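Uncharacterized protein DSY3957 (Desulfitobacterium hafniense, PDB 3HXL) probably serves as a phage tail sheath subunit, the kind of protein that packs around the tail tube of a contractile tail. Local coordinates at residues Ala220-Asp225 against Tyr243-Ile247; Tyr188-Leu192 against Leu212-Phe216. All coordinates share one frame; numbering follows the deposited sequence.

Contact 1: Ala220-Asp225 against Tyr243-Ile247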
ATOM      1  N   ALA A 220     -11.195   6.049  -6.329  1.00 19.43           N
ATOM      2  CA  ALA A 220     -11.367   4.624  -6.591  1.00 19.79           C
ATOM      3  C   ALA A 220     -12.311   4.373  -7.766  1.00 20.18           C
ATOM      4  O   ALA A 220     -12.026   3.551  -8.638  1.00 14.42           O
ATOM      5  CB  ALA A 220     -11.893   3.927  -5.338  1.00 13.75           C
ATOM      6  N   LYS A 221     -13.434   5.085  -7.793  1.00 15.61           N
ATOM      7  CA  LYS A 221     -14.410   4.911  -8.867  1.00 12.83           C
ATOM      8  C   LYS A 221     -13.831   5.264 -10.229  1.00 17.13           C
ATOM      9  O   LYS A 221     -14.097   4.579 -11.226  1.00 16.02           O
ATOM     10  CB  LYS A 221     -15.651   5.775  -8.610  1.00 19.32           C
ATOM     11  CG  LYS A 221     -16.481   5.371  -7.399  1.00 22.22           C
ATOM     12  CD  LYS A 221     -17.651   6.340  -7.195  1.00 17.26           C
ATOM     13  CE  LYS A 221     -18.510   5.960  -5.994  1.00 25.92           C
ATOM     14  NZ  LYS A 221     -19.541   7.004  -5.686  1.00 36.87           N
ATOM     15  N   ARG A 222     -13.035   6.330 -10.272  1.00 16.40           N
ATOM     16  CA  ARG A 222     -12.440   6.769 -11.527  1.00 19.51           C
ATOM     17  C   ARG A 222     -11.440   5.750 -12.058  1.00 17.87           C
ATOM     18  O   ARG A 222     -11.509   5.345 -13.223  1.00 18.74           O
ATOM     19  CB  ARG A 222     -11.755   8.131 -11.355  1.00 15.42           C
ATOM     20  CG  ARG A 222     -11.169   8.675 -12.653  1.00 23.87           C
ATOM     21  CD  ARG A 222     -10.821  10.153 -12.533  1.00 24.75           C
ATOM     22  NE  ARG A 222      -9.862  10.419 -11.457  1.00 29.47           N
ATOM     23  CZ  ARG A 222      -8.565  10.134 -11.513  1.00 24.35           C
ATOM     24  NH1 ARG A 222      -7.785  10.419 -10.481  1.00 29.65           N
ATOM     25  NH2 ARG A 222      -8.046   9.573 -12.599  1.00 23.55           N
ATOM     26  N   LEU A 223     -10.502   5.329 -11.220  1.00 15.93           N
ATOM     27  CA  LEU A 223      -9.539   4.344 -11.692  1.00 17.75           C
ATOM     28  C   LEU A 223     -10.229   3.044 -12.097  1.00 15.82           C
ATOM     29  O   LEU A 223     -10.021   2.546 -13.203  1.00 18.52           O
ATOM     30  CB  LEU A 223      -8.470   4.058 -10.628  1.00 23.40           C
ATOM     31  CG  LEU A 223      -7.181   4.890 -10.712  1.00 20.15           C
ATOM     32  CD1 LEU A 223      -7.473   6.366 -10.441  1.00 23.25           C
ATOM     33  CD2 LEU A 223      -6.180   4.361  -9.690  1.00 15.74           C
ATOM     34  N   ARG A 224     -11.071   2.511 -11.216  1.00 17.34           N
ATOM     35  CA  ARG A 224     -11.753   1.245 -11.492  1.00 18.07           C
ATOM     36  C   ARG A 224     -12.689   1.215 -12.692  1.00 27.05           C
ATOM     37  O   ARG A 224     -12.598   0.326 -13.548  1.00 24.68           O
ATOM     38  CB  ARG A 224     -12.561   0.784 -10.271  1.00 12.74           C
ATOM     39  CG  ARG A 224     -11.747   0.420  -9.052  1.00 14.53           C
ATOM     40  CD  ARG A 224     -12.664  -0.033  -7.925  1.00 13.54           C
ATOM     41  NE  ARG A 224     -13.425  -1.216  -8.309  1.00 18.27           N
ATOM     42  CZ  ARG A 224     -12.965  -2.462  -8.225  1.00 21.94           C
ATOM     43  NH1 ARG A 224     -11.745  -2.688  -7.755  1.00 12.30           N
ATOM     44  NH2 ARG A 224     -13.714  -3.481  -8.642  1.00 17.89           N
ATOM     45  N   ASP A 225     -13.590   2.182 -12.767  1.00 21.58           N
ATOM     46  CA  ASP A 225     -14.562   2.156 -13.840  1.00 23.65           C
ATOM     47  C   ASP A 225     -14.371   3.088 -15.022  1.00 21.94           C
ATOM     48  O   ASP A 225     -15.061   2.955 -16.029  1.00 23.32           O
ATOM     49  CB  ASP A 225     -15.949   2.309 -13.223  1.00 25.00           C
ATOM     50  CG  ASP A 225     -16.208   1.248 -12.154  1.00 30.98           C
ATOM     51  OD1 ASP A 225     -15.752   0.096 -12.347  1.00 27.71           O
ATOM     52  OD2 ASP A 225     -16.858   1.554 -11.140  1.00 21.64           O
ATOM     53  N   TYR A 243     -19.814   1.568  -2.463  1.00 18.37           N
ATOM     54  CA  TYR A 243     -19.115   1.213  -3.686  1.00 18.37           C
ATOM     55  C   TYR A 243     -18.161   0.039  -3.431  1.00 17.15           C
ATOM     56  O   TYR A 243     -17.479   0.006  -2.405  1.00 12.48           O
ATOM     57  CB  TYR A 243     -18.348   2.440  -4.178  1.00 15.59           C
ATOM     58  CG  TYR A 243     -17.570   2.216  -5.454  1.00 16.24           C
ATOM     59  CD1 TYR A 243     -18.208   1.763  -6.608  1.00 19.54           C
ATOM     60  CD2 TYR A 243     -16.195   2.448  -5.502  1.00 14.93           C
ATOM     61  CE1 TYR A 243     -17.495   1.541  -7.783  1.00 20.36           C
ATOM     62  CE2 TYR A 243     -15.469   2.229  -6.677  1.00 17.44           C
ATOM     63  CZ  TYR A 243     -16.133   1.774  -7.807  1.00 14.37           C
ATOM     64  OH  TYR A 243     -15.439   1.535  -8.961  1.00 19.45           O
ATOM     65  N   GLU A 244     -18.123  -0.914  -4.363  1.00 13.27           N
ATOM     66  CA  GLU A 244     -17.270  -2.106  -4.223  1.00 17.73           C
ATOM     67  C   GLU A 244     -15.778  -1.787  -4.215  1.00 18.56           C
ATOM     68  O   GLU A 244     -14.951  -2.627  -3.838  1.00 14.90           O
ATOM     69  CB  GLU A 244     -17.557  -3.121  -5.342  1.00 14.01           C
ATOM     70  CG  GLU A 244     -17.206  -2.640  -6.749  1.00 18.01           C
ATOM     71  CD  GLU A 244     -18.385  -1.973  -7.447  1.00 20.71           C
ATOM     72  OE1 GLU A 244     -19.336  -1.562  -6.749  1.00 16.22           O
ATOM     73  OE2 GLU A 244     -18.355  -1.864  -8.689  1.00 19.12           O
ATOM     74  N   GLY A 245     -15.428  -0.576  -4.627  1.00 15.58           N
ATOM     75  CA  GLY A 245     -14.030  -0.199  -4.643  1.00 10.16           C
ATOM     76  C   GLY A 245     -13.574   0.357  -3.306  1.00  9.59           C
ATOM     77  O   GLY A 245     -12.404   0.693  -3.136  1.00 17.53           O
ATOM     78  N   VAL A 246     -14.490   0.446  -2.346  1.00 15.92           N
ATOM     79  CA  VAL A 246     -14.151   0.991  -1.032  1.00 15.30           C
ATOM     80  C   VAL A 246     -14.497   0.076   0.139  1.00 11.38           C
ATOM     81  O   VAL A 246     -15.620  -0.399   0.254  1.00 16.77           O
ATOM     82  CB  VAL A 246     -14.869   2.342  -0.784  1.00 16.26           C
ATOM     83  CG1 VAL A 246     -14.546   2.853   0.610  1.00 23.11           C
ATOM     84  CG2 VAL A 246     -14.454   3.353  -1.837  1.00 16.90           C
ATOM     85  N   ILE A 247     -13.517  -0.176   1.001  1.00 16.29           N
ATOM     86  CA  ILE A 247     -13.740  -0.994   2.185  1.00 16.23           C
ATOM     87  C   ILE A 247     -13.758  -0.034   3.367  1.00 12.11           C
ATOM     88  O   ILE A 247     -12.897   0.840   3.474  1.00 16.44           O
ATOM     89  CB  ILE A 247     -12.607  -2.036   2.387  1.00 11.15           C
ATOM     90  CG1 ILE A 247     -12.633  -3.052   1.239  1.00 12.50           C
ATOM     91  CG2 ILE A 247     -12.780  -2.734   3.733  1.00 15.30           C
ATOM     92  CD1 ILE A 247     -11.370  -3.920   1.140  1.00 11.60           C
TER
HETATM   93  O   HOH W   1     -15.727  -1.573  -9.916  1.00 32.49           O
HETATM   94  O   HOH W   2     -19.103  -0.129 -10.546  1.00 32.94           O

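Contact 2: Tyr188-Leu192 against Leu212-Phe216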
ATOM      1  N   TYR A 188      -2.647  15.470  -0.151  1.00 23.89           N
ATOM      2  CA  TYR A 188      -3.264  14.194  -0.501  1.00 21.98           C
ATOM      3  C   TYR A 188      -3.572  14.130  -1.988  1.00 25.05           C
ATOM      4  O   TYR A 188      -3.689  13.049  -2.567  1.00 21.00           O
ATOM      5  CB  TYR A 188      -4.541  13.967   0.302  1.00 23.67           C
ATOM      6  CG  TYR A 188      -4.281  13.580   1.738  1.00 18.85           C
ATOM      7  CD1 TYR A 188      -4.086  14.551   2.722  1.00 18.84           C
ATOM      8  CD2 TYR A 188      -4.217  12.239   2.114  1.00 22.97           C
ATOM      9  CE1 TYR A 188      -3.836  14.195   4.046  1.00 29.34           C
ATOM     10  CE2 TYR A 188      -3.965  11.871   3.434  1.00 24.25           C
ATOM     11  CZ  TYR A 188      -3.779  12.851   4.392  1.00 21.14           C
ATOM     12  OH  TYR A 188      -3.543  12.492   5.694  1.00 18.99           O
ATOM     13  N   ILE A 189      -3.707  15.296  -2.612  1.00 25.08           N
ATOM     14  CA  ILE A 189      -3.969  15.346  -4.036  1.00 20.04           C
ATOM     15  C   ILE A 189      -2.675  14.995  -4.751  1.00 15.90           C
ATOM     16  O   ILE A 189      -2.684  14.287  -5.754  1.00 16.95           O
ATOM     17  CB  ILE A 189      -4.448  16.756  -4.473  1.00 26.60           C
ATOM     18  CG1 ILE A 189      -5.801  17.066  -3.834  1.00 22.37           C
ATOM     19  CG2 ILE A 189      -4.538  16.829  -5.990  1.00 26.80           C
ATOM     20  CD1 ILE A 189      -6.900  16.057  -4.181  1.00 29.87           C
ATOM     21  N   ASP A 190      -1.556  15.485  -4.224  1.00 19.14           N
ATOM     22  CA  ASP A 190      -0.260  15.199  -4.815  1.00 21.66           C
ATOM     23  C   ASP A 190      -0.018  13.689  -4.708  1.00 21.48           C
ATOM     24  O   ASP A 190       0.468  13.058  -5.645  1.00 21.05           O
ATOM     25  CB  ASP A 190       0.848  15.965  -4.079  1.00 25.22           C
ATOM     26  CG  ASP A 190       0.568  17.460  -3.982  1.00 37.91           C
ATOM     27  OD1 ASP A 190      -0.069  18.008  -4.903  1.00 29.59           O
ATOM     28  OD2 ASP A 190       1.000  18.091  -2.992  1.00 34.06           O
ATOM     29  N   TYR A 191      -0.363  13.118  -3.557  1.00 22.34           N
ATOM     30  CA  TYR A 191      -0.201  11.679  -3.333  1.00 21.78           C
ATOM     31  C   TYR A 191      -0.940  10.878  -4.399  1.00 18.71           C
ATOM     32  O   TYR A 191      -0.340  10.076  -5.107  1.00 21.52           O
ATOM     33  CB  TYR A 191      -0.747  11.279  -1.957  1.00 19.69           C
ATOM     34  CG  TYR A 191      -0.935   9.776  -1.787  1.00 20.68           C
ATOM     35  CD1 TYR A 191       0.160   8.903  -1.811  1.00 22.91           C
ATOM     36  CD2 TYR A 191      -2.208   9.226  -1.619  1.00 15.24           C
ATOM     37  CE1 TYR A 191      -0.013   7.518  -1.671  1.00 16.45           C
ATOM     38  CE2 TYR A 191      -2.386   7.846  -1.479  1.00 14.51           C
ATOM     39  CZ  TYR A 191      -1.287   7.005  -1.504  1.00 14.34           C
ATOM     40  OH  TYR A 191      -1.467   5.648  -1.349  1.00 17.57           O
ATOM     41  N   LEU A 192      -2.249  11.098  -4.500  1.00 25.18           N
ATOM     42  CA  LEU A 192      -3.068  10.372  -5.470  1.00 24.06           C
ATOM     43  C   LEU A 192      -2.510  10.450  -6.881  1.00 19.86           C
ATOM     44  O   LEU A 192      -2.528   9.468  -7.619  1.00 20.92           O
ATOM     45  CB  LEU A 192      -4.506  10.898  -5.450  1.00 16.45           C
ATOM     46  CG  LEU A 192      -5.266  10.629  -4.147  1.00 24.57           C
ATOM     47  CD1 LEU A 192      -6.628  11.288  -4.186  1.00 22.93           C
ATOM     48  CD2 LEU A 192      -5.404   9.117  -3.951  1.00 15.19           C
ATOM     49  N   LEU A 212     -11.574  13.841   2.951  1.00 23.33           N
ATOM     50  CA  LEU A 212     -10.582  12.999   2.294  1.00 21.75           C
ATOM     51  C   LEU A 212     -11.188  11.668   1.883  1.00 16.77           C
ATOM     52  O   LEU A 212     -10.879  11.139   0.815  1.00 22.86           O
ATOM     53  CB  LEU A 212      -9.387  12.749   3.222  1.00 25.21           C
ATOM     54  CG  LEU A 212      -8.415  13.914   3.387  1.00 22.08           C
ATOM     55  CD1 LEU A 212      -7.321  13.538   4.375  1.00 25.79           C
ATOM     56  CD2 LEU A 212      -7.817  14.262   2.029  1.00 21.67           C
ATOM     57  N   LYS A 213     -12.048  11.126   2.738  1.00 19.84           N
ATOM     58  CA  LYS A 213     -12.691   9.853   2.452  1.00 21.52           C
ATOM     59  C   LYS A 213     -13.519   9.953   1.172  1.00 27.16           C
ATOM     60  O   LYS A 213     -13.522   9.033   0.358  1.00 18.16           O
ATOM     61  CB  LYS A 213     -13.593   9.437   3.615  1.00 20.07           C
ATOM     62  CG  LYS A 213     -12.860   9.187   4.927  1.00 15.95           C
ATOM     63  CD  LYS A 213     -13.854   8.834   6.022  1.00 22.77           C
ATOM     64  CE  LYS A 213     -13.247   8.952   7.408  1.00 20.00           C
ATOM     65  NZ  LYS A 213     -14.250   8.630   8.462  1.00 16.13           N
ATOM     66  N   ALA A 214     -14.211  11.077   0.993  1.00 21.48           N
ATOM     67  CA  ALA A 214     -15.034  11.265  -0.193  1.00 18.07           C
ATOM     68  C   ALA A 214     -14.152  11.326  -1.427  1.00 16.41           C
ATOM     69  O   ALA A 214     -14.464  10.728  -2.457  1.00 21.62           O
ATOM     70  CB  ALA A 214     -15.859  12.550  -0.064  1.00 20.34           C
ATOM     71  N   THR A 215     -13.043  12.044  -1.318  1.00 17.68           N
ATOM     72  CA  THR A 215     -12.110  12.172  -2.428  1.00 18.19           C
ATOM     73  C   THR A 215     -11.512  10.813  -2.793  1.00 19.50           C
ATOM     74  O   THR A 215     -11.429  10.466  -3.971  1.00 22.11           O
ATOM     75  CB  THR A 215     -10.982  13.168  -2.085  1.00 22.46           C
ATOM     76  OG1 THR A 215     -11.528  14.494  -2.004  1.00 24.93           O
ATOM     77  CG2 THR A 215      -9.895  13.144  -3.149  1.00 22.73           C
ATOM     78  N   PHE A 216     -11.102  10.041  -1.791  1.00 18.79           N
ATOM     79  CA  PHE A 216     -10.536   8.729  -2.071  1.00 21.03           C
ATOM     80  C   PHE A 216     -11.583   7.815  -2.701  1.00 18.12           C
ATOM     81  O   PHE A 216     -11.260   6.999  -3.563  1.00 17.06           O
ATOM     82  CB  PHE A 216      -9.957   8.096  -0.795  1.00 15.68           C
ATOM     83  CG  PHE A 216      -8.554   8.546  -0.483  1.00 24.50           C
ATOM     84  CD1 PHE A 216      -7.551   7.610  -0.213  1.00 17.60           C
ATOM     85  CD2 PHE A 216      -8.221   9.903  -0.483  1.00 14.18           C
ATOM     86  CE1 PHE A 216      -6.241   8.020   0.054  1.00 15.55           C
ATOM     87  CE2 PHE A 216      -6.918  10.320  -0.220  1.00 17.88           C
ATOM     88  CZ  PHE A 216      -5.919   9.375   0.047  1.00 21.15           C
TER

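Contact 1: Ala220-Asp225 against Tyr243-Ile247
A type I turn from Y243 to V246, closed by the bond from V246 N to Y243 O, faces one side of helix 220-225, and the backbones come nearest at A220 and G245, whose CA atoms lie 5.8 Å apart. Most of the meeting is made by the ring of Y243. Its CG stands anti to the backbone N (chi1 -180°), which carries the ring to the helix. There K221 runs past it in the opposite sense, its CG 3.5 Å from the ring centroid and 16° off the normal, a CH-pi contact; G245 N lies over the opposite face. The phenol OH donates to D225 OD2 at 2.6 Å, reaching that oxygen from above the carboxylate plane. Beside it, the CD of R224 packs on G245 CA at 3.6 Å. Two waters donate to both the D225 and E244 carboxylates, which would be expected to soften their repulsion; water 1 also accepts from R224 NE. The far ends are held elsewhere, R224 by a salt bridge to D351 on helix 344-364 and E244 by one to K337. V246 starts strand 246-255, which pairs in parallel with strand 232-236, and A220 and V246 both pack on V233.

Contact 2: Tyr188-Leu192 against Leu212-Phe216
Y188 and L212 begin an apolar, side-chain-only packing of two nearly parallel helices, 185-195 and 210-227, alongside the mixed sheet. The local axes approach to 11.7 Å and cross at -20°. At that separation large side chains make the contact, and no hydrogen bond passes between the segments. L212 meets Y188 with both methyls. CD1 sits over the centre of the phenol ring, 3.6 Å from the centroid and 12° off the normal, a CH-pi contact, while CD2 lies against the root of the ring, 3.6 Å from Y188 CG. The two side chains cross at about a right angle.

One turn further along, F216 reaches between the helices. With CG anti to the carbonyl carbon (chi1 -84°) the ring leans across to helix 185-195, although the bond from CA to CB does not point there, and its outer end, CZ, meets three side chains. Y188 presents its ring edge, with CD2 3.9 Å from CZ; Y191 also offers an edge, CD2 being 4.1 Å away. L192 comes over one face of F216 instead, its CD2 4.2 Å from the centroid and offset toward the rim.

Strand 202-204, helix 210-227 and the parallel neighbour strand 232-236 form a beta-alpha-beta crossover in the subtilisin-like domain. Helix 185-195 packs on the same side of the sheet, since I203 touches both Y191 and F216. L235 packs on F216 and P39 on Y188 and Y191, placing these aromatic groups between helices and strands. The Y191 hydroxyl is hydrogen-bonded to S37 on strand 35-40.

Toward the more exposed side the packing turns aliphatic: L192 CD1 lies 3.9 Å from T215 CG2, and the same T215 methyl is approached by I189 CD1 at 4.3 Å.

The chain first lays down strands 35-40 and 84-89 of the mixed sheet and the separate antiparallel sheet, then enters helix 185-195, passes through strand 202-204 and turns into helix 210-227, whose early part returns to helix 185-195 and closes contact 2 across 19 intervening residues. Contact 1 closes after strand 232-236, when the turn at 243-246 comes back against residues 220-225. The two closures follow in series, neither nested nor crossed, with centres about 13 Å apart. Helix 210-227 is their common element: contact 2 ties its first half to helix 185-195, and contact 1 ties its second half to the turn that leads into strand 246-255.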